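Local atomic coordinates of periplasmic solute binding protein (Candidatus liberibacter, PDB entry 4CL2), a protein that binds manganese or zinc ions in the periplasm and probably delivers them for uptake into the cell. Residues A[174-179]-A[184-189]. Numbering follows the deposited sequence. Where two conformers were deposited one is given.
Sequences CLVYLA and FKSLYL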
loop_
_atom_site.group_PDB
_atom_site.type_symbol
_atom_site.label_atom_id
_atom_site.label_comp_id
_atom_site.label_asym_id
_atom_site.label_seq_id
_atom_site.Cartn_x
_atom_site.Cartn_y
_atom_site.Cartn_z
ATOM N N CYS A 174 6.230 6.652 -0.618
ATOM C CA CYS A 174 5.110 5.750 -0.711
ATOM C C CYS A 174 4.705 5.422 -2.149
ATOM O O CYS A 174 3.854 4.588 -2.324
ATOM C CB CYS A 174 3.908 6.368 0.028
ATOM S SG CYS A 174 3.451 8.013 -0.515
ATOM N N LEU A 175 5.237 6.140 -3.124
ATOM C CA LEU A 175 4.762 5.969 -4.529
ATOM C C LEU A 175 5.811 5.377 -5.418
ATOM O O LEU A 175 5.641 5.385 -6.674
ATOM C CB LEU A 175 4.255 7.282 -5.186
ATOM C CG LEU A 175 3.061 7.933 -4.491
ATOM C CD1 LEU A 175 2.635 9.205 -5.212
ATOM C CD2 LEU A 175 1.883 7.002 -4.275
ATOM N N VAL A 176 6.886 4.818 -4.864
ATOM C CA VAL A 176 7.977 4.350 -5.716
ATOM C C VAL A 176 7.517 3.208 -6.640
ATOM O O VAL A 176 7.988 3.144 -7.797
ATOM C CB VAL A 176 9.228 3.965 -4.959
ATOM C CG1 VAL A 176 9.755 5.185 -4.209
ATOM C CG2 VAL A 176 8.987 2.809 -3.983
ATOM N N TYR A 177 6.660 2.331 -6.144
ATOM C CA TYR A 177 6.079 1.284 -7.003
ATOM C C TYR A 177 5.090 1.793 -8.046
ATOM O O TYR A 177 5.060 1.250 -9.195
ATOM C CB TYR A 177 5.481 0.173 -6.184
ATOM C CG TYR A 177 6.503 -0.588 -5.348
ATOM C CD1 TYR A 177 6.854 -0.150 -4.042
ATOM C CD2 TYR A 177 7.132 -1.729 -5.830
ATOM C CE1 TYR A 177 7.792 -0.841 -3.280
ATOM C CE2 TYR A 177 8.055 -2.413 -5.076
ATOM C CZ TYR A 177 8.389 -1.975 -3.775
ATOM O OH TYR A 177 9.329 -2.684 -3.064
ATOM N N LEU A 178 4.269 2.797 -7.709
ATOM C CA LEU A 178 3.442 3.467 -8.686
ATOM C C LEU A 178 4.280 4.084 -9.814
ATOM O O LEU A 178 3.943 4.011 -10.992
ATOM C CB LEU A 178 2.574 4.531 -8.044
ATOM C CG LEU A 178 1.449 5.054 -8.915
ATOM C CD1 LEU A 178 0.470 3.934 -9.201
ATOM C CD2 LEU A 178 0.753 6.217 -8.265
ATOM N N ALA A 179 5.355 4.805 -9.438
ATOM C CA ALA A 179 6.253 5.409 -10.388
ATOM C C ALA A 179 6.821 4.372 -11.369
ATOM O O ALA A 179 6.876 4.596 -12.579
ATOM C CB ALA A 179 7.409 6.126 -9.650
ATOM N N PHE A 184 7.087 6.919 -14.212
ATOM C CA PHE A 184 7.343 8.255 -13.652
ATOM C C PHE A 184 8.596 8.167 -12.792
ATOM O O PHE A 184 9.002 7.090 -12.316
ATOM C CB PHE A 184 6.150 8.733 -12.786
ATOM C CG PHE A 184 5.046 9.329 -13.573
ATOM C CD1 PHE A 184 4.380 8.530 -14.523
ATOM C CD2 PHE A 184 4.602 10.620 -13.369
ATOM C CE1 PHE A 184 3.353 9.033 -15.294
ATOM C CE2 PHE A 184 3.589 11.136 -14.163
ATOM C CZ PHE A 184 2.966 10.354 -15.114
ATOM N N LYS A 185 9.195 9.308 -12.544
ATOM C CA LYS A 185 10.277 9.380 -11.531
ATOM C C LYS A 185 9.699 9.777 -10.171
ATOM O O LYS A 185 8.651 10.387 -10.156
ATOM C CB LYS A 185 11.277 10.435 -11.980
ATOM C CG LYS A 185 12.012 10.054 -13.271
ATOM C CD LYS A 185 12.162 11.279 -14.186
ATOM C CE LYS A 185 10.942 11.482 -15.098
ATOM N NZ LYS A 185 10.838 12.894 -15.565
ATOM N N SER A 186 10.292 9.360 -9.046
ATOM C CA SER A 186 9.719 9.662 -7.675
ATOM C C SER A 186 10.855 10.453 -6.941
ATOM O O SER A 186 12.102 10.330 -7.213
ATOM C CB SER A 186 9.139 8.415 -6.815
ATOM O OG SER A 186 7.812 8.579 -6.065
ATOM N N LEU A 187 10.403 11.331 -6.083
ATOM C CA LEU A 187 11.244 12.088 -5.161
ATOM C C LEU A 187 10.453 12.119 -3.877
ATOM O O LEU A 187 9.224 12.116 -3.918
ATOM C CB LEU A 187 11.446 13.513 -5.612
ATOM C CG LEU A 187 12.664 13.987 -6.385
ATOM C CD1 LEU A 187 12.512 15.508 -6.495
ATOM C CD2 LEU A 187 13.954 13.636 -5.649
ATOM N N TYR A 188 11.159 12.069 -2.750
ATOM C CA TYR A 188 10.485 12.034 -1.461
ATOM C C TYR A 188 11.423 12.515 -0.383
ATOM O O TYR A 188 12.634 12.666 -0.608
ATOM C CB TYR A 188 9.870 10.676 -1.128
ATOM C CG TYR A 188 10.800 9.521 -1.327
ATOM C CD1 TYR A 188 11.714 9.170 -0.348
ATOM C CD2 TYR A 188 10.815 8.818 -2.544
ATOM C CE1 TYR A 188 12.593 8.100 -0.549
ATOM C CE2 TYR A 188 11.701 7.774 -2.754
ATOM C CZ TYR A 188 12.536 7.395 -1.764
ATOM O OH TYR A 188 13.390 6.345 -2.019
ATOM N N LEU A 189 10.854 12.739 0.805
ATOM C CA LEU A 189 11.610 13.330 1.940
ATOM C C LEU A 189 12.178 12.280 2.936
ATOM O O LEU A 189 13.204 12.543 3.584
ATOM C CB LEU A 189 10.697 14.336 2.666
ATOM C CG LEU A 189 10.018 15.375 1.792
ATOM C CD1 LEU A 189 9.234 16.406 2.624
ATOM C CD2 LEU A 189 11.028 16.113 0.960
HETATM O O HOH W 1 7.203 8.130 -3.328
#
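V176 and Y188 meet at one end of a short helix and the strand that follows it, a worked example of how a crossover helix lies against the next strand in a β-α-β unit. The CG1 methyl of V176, anti to the carbonyl carbon (chi1 -61°), reaches the tyrosine ring obliquely, 3.6 Å from CE2 of Y188. The ring is put there by the Y188 torsion, with CG between backbone N and carbonyl carbon (chi1 49°). This end lies near the manganese site: the side chains of V176 and Y188 are each about 6 Å from a metal ligand, H106 and E172 respectively. Midway, S186 directs its CB at the helix, and CB of S186 lies 4.0 Å from CB of A179. In one of its two conformers, OG of S186 hydrogen-bonds to O of F168 and, at 2.8 Å, to a water that also accepts the backbone N-H of L175, the N-cap residue. At the other end the chain turns back, and N of F184 donates a hydrogen bond to O of A179 (2.8 Å). The phenyl group of F184 leads away to stack on F168. Strand 185-188 runs parallel to strand 167-170, with helix 176-182 as their crossover; L187 faces helix 200-212, while L175 and L178 pack against helix 259-274.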